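Local atomic coordinates of KLLA0B12012p (Kluyveromyces lactis, PDB entry 6Y3P), a protein that interacts with the mRNA decapping enzyme Dcp2 and, through its C-terminal ATP-grasp domain, of the tubulin-tyrosine ligase family, probably binds ATP. Residues A[281-286]-A[291-296]. Residues are numbered along the deposited sequence; the frame is centred on the assembly and turned at random.
Sequences EFDALK and HRREEI. With SO4 (sulfate ion), chain D.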
ATOM      1  N   GLU A 281      15.163  -8.598   0.349  1.00 48.46           N
ATOM      2  CA  GLU A 281      14.563  -8.364   1.657  1.00 46.11           C
ATOM      3  C   GLU A 281      15.227  -7.101   2.203  1.00 45.58           C
ATOM      4  O   GLU A 281      16.464  -6.968   2.178  1.00 43.25           O
ATOM      5  CB  GLU A 281      14.803  -9.549   2.611  1.00 48.28           C
ATOM      6  CG  GLU A 281      14.045  -9.410   3.929  1.00 58.83           C
ATOM      7  CD  GLU A 281      14.245 -10.485   4.978  1.00 68.98           C
ATOM      8  OE1 GLU A 281      14.933 -11.490   4.692  1.00 71.57           O
ATOM      9  OE2 GLU A 281      13.720 -10.307   6.101  1.00 62.00           O
ATOM     10  N   PHE A 282      14.392  -6.163   2.672  1.00 41.03           N
ATOM     11  CA  PHE A 282      14.852  -4.899   3.222  1.00 40.68           C
ATOM     12  C   PHE A 282      15.980  -5.020   4.250  1.00 47.17           C
ATOM     13  O   PHE A 282      16.962  -4.280   4.145  1.00 48.55           O
ATOM     14  CB  PHE A 282      13.674  -4.129   3.798  1.00 41.93           C
ATOM     15  CG  PHE A 282      14.090  -2.868   4.510  1.00 42.21           C
ATOM     16  CD1 PHE A 282      14.485  -1.748   3.794  1.00 40.64           C
ATOM     17  CD2 PHE A 282      14.047  -2.789   5.900  1.00 45.46           C
ATOM     18  CE1 PHE A 282      14.855  -0.580   4.449  1.00 42.01           C
ATOM     19  CE2 PHE A 282      14.440  -1.617   6.560  1.00 47.52           C
ATOM     20  CZ  PHE A 282      14.851  -0.523   5.828  1.00 43.80           C
ATOM     21  N   ASP A 283      15.858  -5.949   5.227  1.00 45.24           N
ATOM     22  CA  ASP A 283      16.853  -6.126   6.287  1.00 46.41           C
ATOM     23  C   ASP A 283      18.181  -6.669   5.795  1.00 49.88           C
ATOM     24  O   ASP A 283      19.178  -6.577   6.509  1.00 49.88           O
ATOM     25  CB  ASP A 283      16.314  -6.980   7.457  1.00 50.26           C
ATOM     26  CG  ASP A 283      17.102  -6.794   8.752  1.00 66.53           C
ATOM     27  OD1 ASP A 283      17.165  -5.646   9.252  1.00 66.15           O
ATOM     28  OD2 ASP A 283      17.732  -7.776   9.215  1.00 74.72           O
ATOM     29  N   ALA A 284      18.205  -7.229   4.584  1.00 46.10           N
ATOM     30  CA  ALA A 284      19.430  -7.737   3.985  1.00 45.95           C
ATOM     31  C   ALA A 284      20.272  -6.585   3.400  1.00 46.46           C
ATOM     32  O   ALA A 284      21.382  -6.846   2.950  1.00 48.29           O
ATOM     33  CB  ALA A 284      19.095  -8.757   2.891  1.00 47.19           C
ATOM     34  N   LEU A 285      19.744  -5.332   3.359  1.00 39.60           N
ATOM     35  CA  LEU A 285      20.497  -4.191   2.831  1.00 38.80           C
ATOM     36  C   LEU A 285      21.413  -3.639   3.965  1.00 44.33           C
ATOM     37  O   LEU A 285      20.964  -2.881   4.817  1.00 43.99           O
ATOM     38  CB  LEU A 285      19.547  -3.133   2.262  1.00 37.24           C
ATOM     39  CG  LEU A 285      18.568  -3.620   1.154  1.00 40.49           C
ATOM     40  CD1 LEU A 285      17.469  -2.582   0.903  1.00 38.66           C
ATOM     41  CD2 LEU A 285      19.314  -3.960  -0.165  1.00 39.56           C
ATOM     42  N   LYS A 286      22.683  -4.103   4.006  1.00 40.66           N
ATOM     43  CA  LYS A 286      23.606  -3.756   5.079  1.00 40.13           C
ATOM     44  C   LYS A 286      24.218  -2.374   4.929  1.00 45.31           C
ATOM     45  O   LYS A 286      24.750  -1.849   5.906  1.00 44.88           O
ATOM     46  CB  LYS A 286      24.675  -4.838   5.295  1.00 41.59           C
ATOM     47  CG  LYS A 286      24.117  -6.241   5.579  1.00 48.70           C
ATOM     48  CD  LYS A 286      23.103  -6.314   6.724  1.00 49.40           C
ATOM     49  CE  LYS A 286      22.584  -7.721   6.911  1.00 45.60           C
ATOM     50  NZ  LYS A 286      21.343  -7.750   7.735  1.00 50.16           N
ATOM     51  N   HIS A 291      20.532   0.772  12.962  1.00 46.40           N
ATOM     52  CA  HIS A 291      19.682   1.711  13.695  1.00 47.25           C
ATOM     53  C   HIS A 291      18.792   2.511  12.735  1.00 49.18           C
ATOM     54  O   HIS A 291      17.701   2.915  13.124  1.00 49.41           O
ATOM     55  CB  HIS A 291      20.498   2.624  14.619  1.00 49.70           C
ATOM     56  CG  HIS A 291      21.263   3.685  13.893  1.00 54.34           C
ATOM     57  ND1 HIS A 291      22.568   3.475  13.456  1.00 57.32           N
ATOM     58  CD2 HIS A 291      20.887   4.935  13.547  1.00 56.41           C
ATOM     59  CE1 HIS A 291      22.931   4.598  12.859  1.00 56.36           C
ATOM     60  NE2 HIS A 291      21.948   5.493  12.872  1.00 56.30           N
ATOM     61  N   ARG A 292      19.254   2.729  11.483  1.00 43.35           N
ATOM     62  CA  ARG A 292      18.465   3.405  10.463  1.00 41.51           C
ATOM     63  C   ARG A 292      17.386   2.455   9.956  1.00 43.71           C
ATOM     64  O   ARG A 292      16.258   2.879   9.761  1.00 41.80           O
ATOM     65  CB  ARG A 292      19.337   3.914   9.319  1.00 41.22           C
ATOM     66  CG  ARG A 292      20.270   5.050   9.705  1.00 42.09           C
ATOM     67  CD  ARG A 292      19.577   6.219  10.391  1.00 42.48           C
ATOM     68  NE  ARG A 292      20.318   7.444  10.113  1.00 40.74           N
ATOM     69  CZ  ARG A 292      19.817   8.669  10.162  1.00 44.54           C
ATOM     70  NH1 ARG A 292      18.563   8.864  10.533  1.00 37.26           N
ATOM     71  NH2 ARG A 292      20.560   9.708   9.813  1.00 41.16           N
ATOM     72  N   ARG A 293      17.708   1.158   9.825  1.00 41.65           N
ATOM     73  CA  ARG A 293      16.718   0.142   9.452  1.00 42.53           C
ATOM     74  C   ARG A 293      15.601   0.064  10.515  1.00 49.44           C
ATOM     75  O   ARG A 293      14.430  -0.020  10.154  1.00 49.66           O
ATOM     76  CB  ARG A 293      17.385  -1.232   9.267  1.00 42.56           C
ATOM     77  CG  ARG A 293      17.923  -1.423   7.863  1.00 42.17           C
ATOM     78  CD  ARG A 293      18.526  -2.779   7.674  1.00 44.43           C
ATOM     79  NE  ARG A 293      19.965  -2.678   7.887  1.00 49.70           N
ATOM     80  CZ  ARG A 293      20.653  -3.406   8.747  1.00 47.36           C
ATOM     81  NH1 ARG A 293      20.047  -4.337   9.471  1.00 36.26           N
ATOM     82  NH2 ARG A 293      21.943  -3.207   8.902  1.00 42.26           N
ATOM     83  N   GLU A 294      15.968   0.172  11.815  1.00 48.12           N
ATOM     84  CA  GLU A 294      15.024   0.136  12.931  1.00 48.45           C
ATOM     85  C   GLU A 294      14.123   1.372  12.989  1.00 51.42           C
ATOM     86  O   GLU A 294      12.928   1.234  13.252  1.00 53.01           O
ATOM     87  CB  GLU A 294      15.746  -0.110  14.264  1.00 50.36           C
ATOM     88  CG  GLU A 294      14.917  -0.916  15.262  1.00 70.39           C
ATOM     89  CD  GLU A 294      14.175  -2.150  14.758  1.00 92.39           C
ATOM     90  OE1 GLU A 294      14.839  -3.111  14.296  1.00 72.49           O
ATOM     91  OE2 GLU A 294      12.923  -2.163  14.853  1.00 80.41           O
ATOM     92  N   GLU A 295      14.679   2.552  12.679  1.00 46.15           N
ATOM     93  CA  GLU A 295      13.976   3.834  12.620  1.00 45.73           C
ATOM     94  C   GLU A 295      12.969   3.796  11.457  1.00 50.51           C
ATOM     95  O   GLU A 295      11.867   4.340  11.585  1.00 52.27           O
ATOM     96  CB  GLU A 295      14.977   4.974  12.393  1.00 47.28           C
ATOM     97  CG  GLU A 295      15.637   5.517  13.648  1.00 59.67           C
ATOM     98  CD  GLU A 295      16.874   6.380  13.440  1.00 80.15           C
ATOM     99  OE1 GLU A 295      17.037   6.946  12.334  1.00 60.13           O
ATOM    100  OE2 GLU A 295      17.676   6.500  14.398  1.00 77.30           O
ATOM    101  N   ILE A 296      13.341   3.140  10.326  1.00 43.16           N
ATOM    102  CA  ILE A 296      12.442   2.989   9.186  1.00 41.44           C
ATOM    103  C   ILE A 296      11.248   2.067   9.609  1.00 44.88           C
ATOM    104  O   ILE A 296      10.095   2.301   9.223  1.00 42.93           O
ATOM    105  CB  ILE A 296      13.245   2.478   7.951  1.00 43.11           C
ATOM    106  CG1 ILE A 296      14.042   3.639   7.309  1.00 42.75           C
ATOM    107  CG2 ILE A 296      12.353   1.787   6.908  1.00 40.34           C
ATOM    108  CD1 ILE A 296      15.264   3.182   6.286  1.00 41.85           C
TER
HETATM  109  S   SO4 D 803      23.005  -6.586  11.104  1.00102.91           S
HETATM  110  O1  SO4 D 803      23.779  -5.345  11.194  1.00104.57           O
HETATM  111  O2  SO4 D 803      22.931  -7.217  12.426  1.00102.23           O
HETATM  112  O3  SO4 D 803      21.653  -6.274  10.644  1.00102.96           O
HETATM  113  O4  SO4 D 803      23.657  -7.497  10.152  1.00102.15           O
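Phe-282 meets Ile-296 and the aliphatic part of Arg-293 on the buried side of this contact. CZ of Phe-282 lies 3.6 Å from CG2 of Ile-296, while CE2 of Phe-282 lies 3.7 Å from CG of Arg-293. The phenyl CG is anti to the backbone N (chi1 174°), which carries the ring out to the helix. The other side is polar and opens toward solvent at Lys-286, while Arg-293 itself is buried. The Arg-293 chain bends at chi3 (-96°) and brings its guanidinium over Asp-283 O and the CD of Lys-286, both on one face. Arg-293 NH1 hydrogen-bonds to Asp-283 OD1 at 3.2 Å, the salt bridge across the contact. The acceptor lies in the guanidinium plane, but the N-H comes from above the carboxylate plane. The stronger partner of Asp-283 is Arg-297, one turn further along the helix, which forms a salt bridge to the same OD1. Arg-293 NH1 also gives a shorter bond, 2.8 Å, to O3 of a sulfate ion, probably from the crystallisation liquor. Exposed Lys-286 turns back so that its NZ bonds to Asp-283 O at 2.8 Å and to the same sulfate O3 at 3.3 Å, completing a salt-bridge network. The anion probably offsets the closeness of these two cations. Arg-293 NE bonds to Ile-288 O in the connecting loop. With an alanine here, Asp-283 would probably lose one of its two arginine partners, the loop its NE tie and the Phe-282 ring its CG packing. The contact is local: the 3-10 segment 282-284, just after strand 279-281, packs on the first turns of helix 290-313, with Phe-282 and Ile-296 both resting on Ile-217 of strand 215-224.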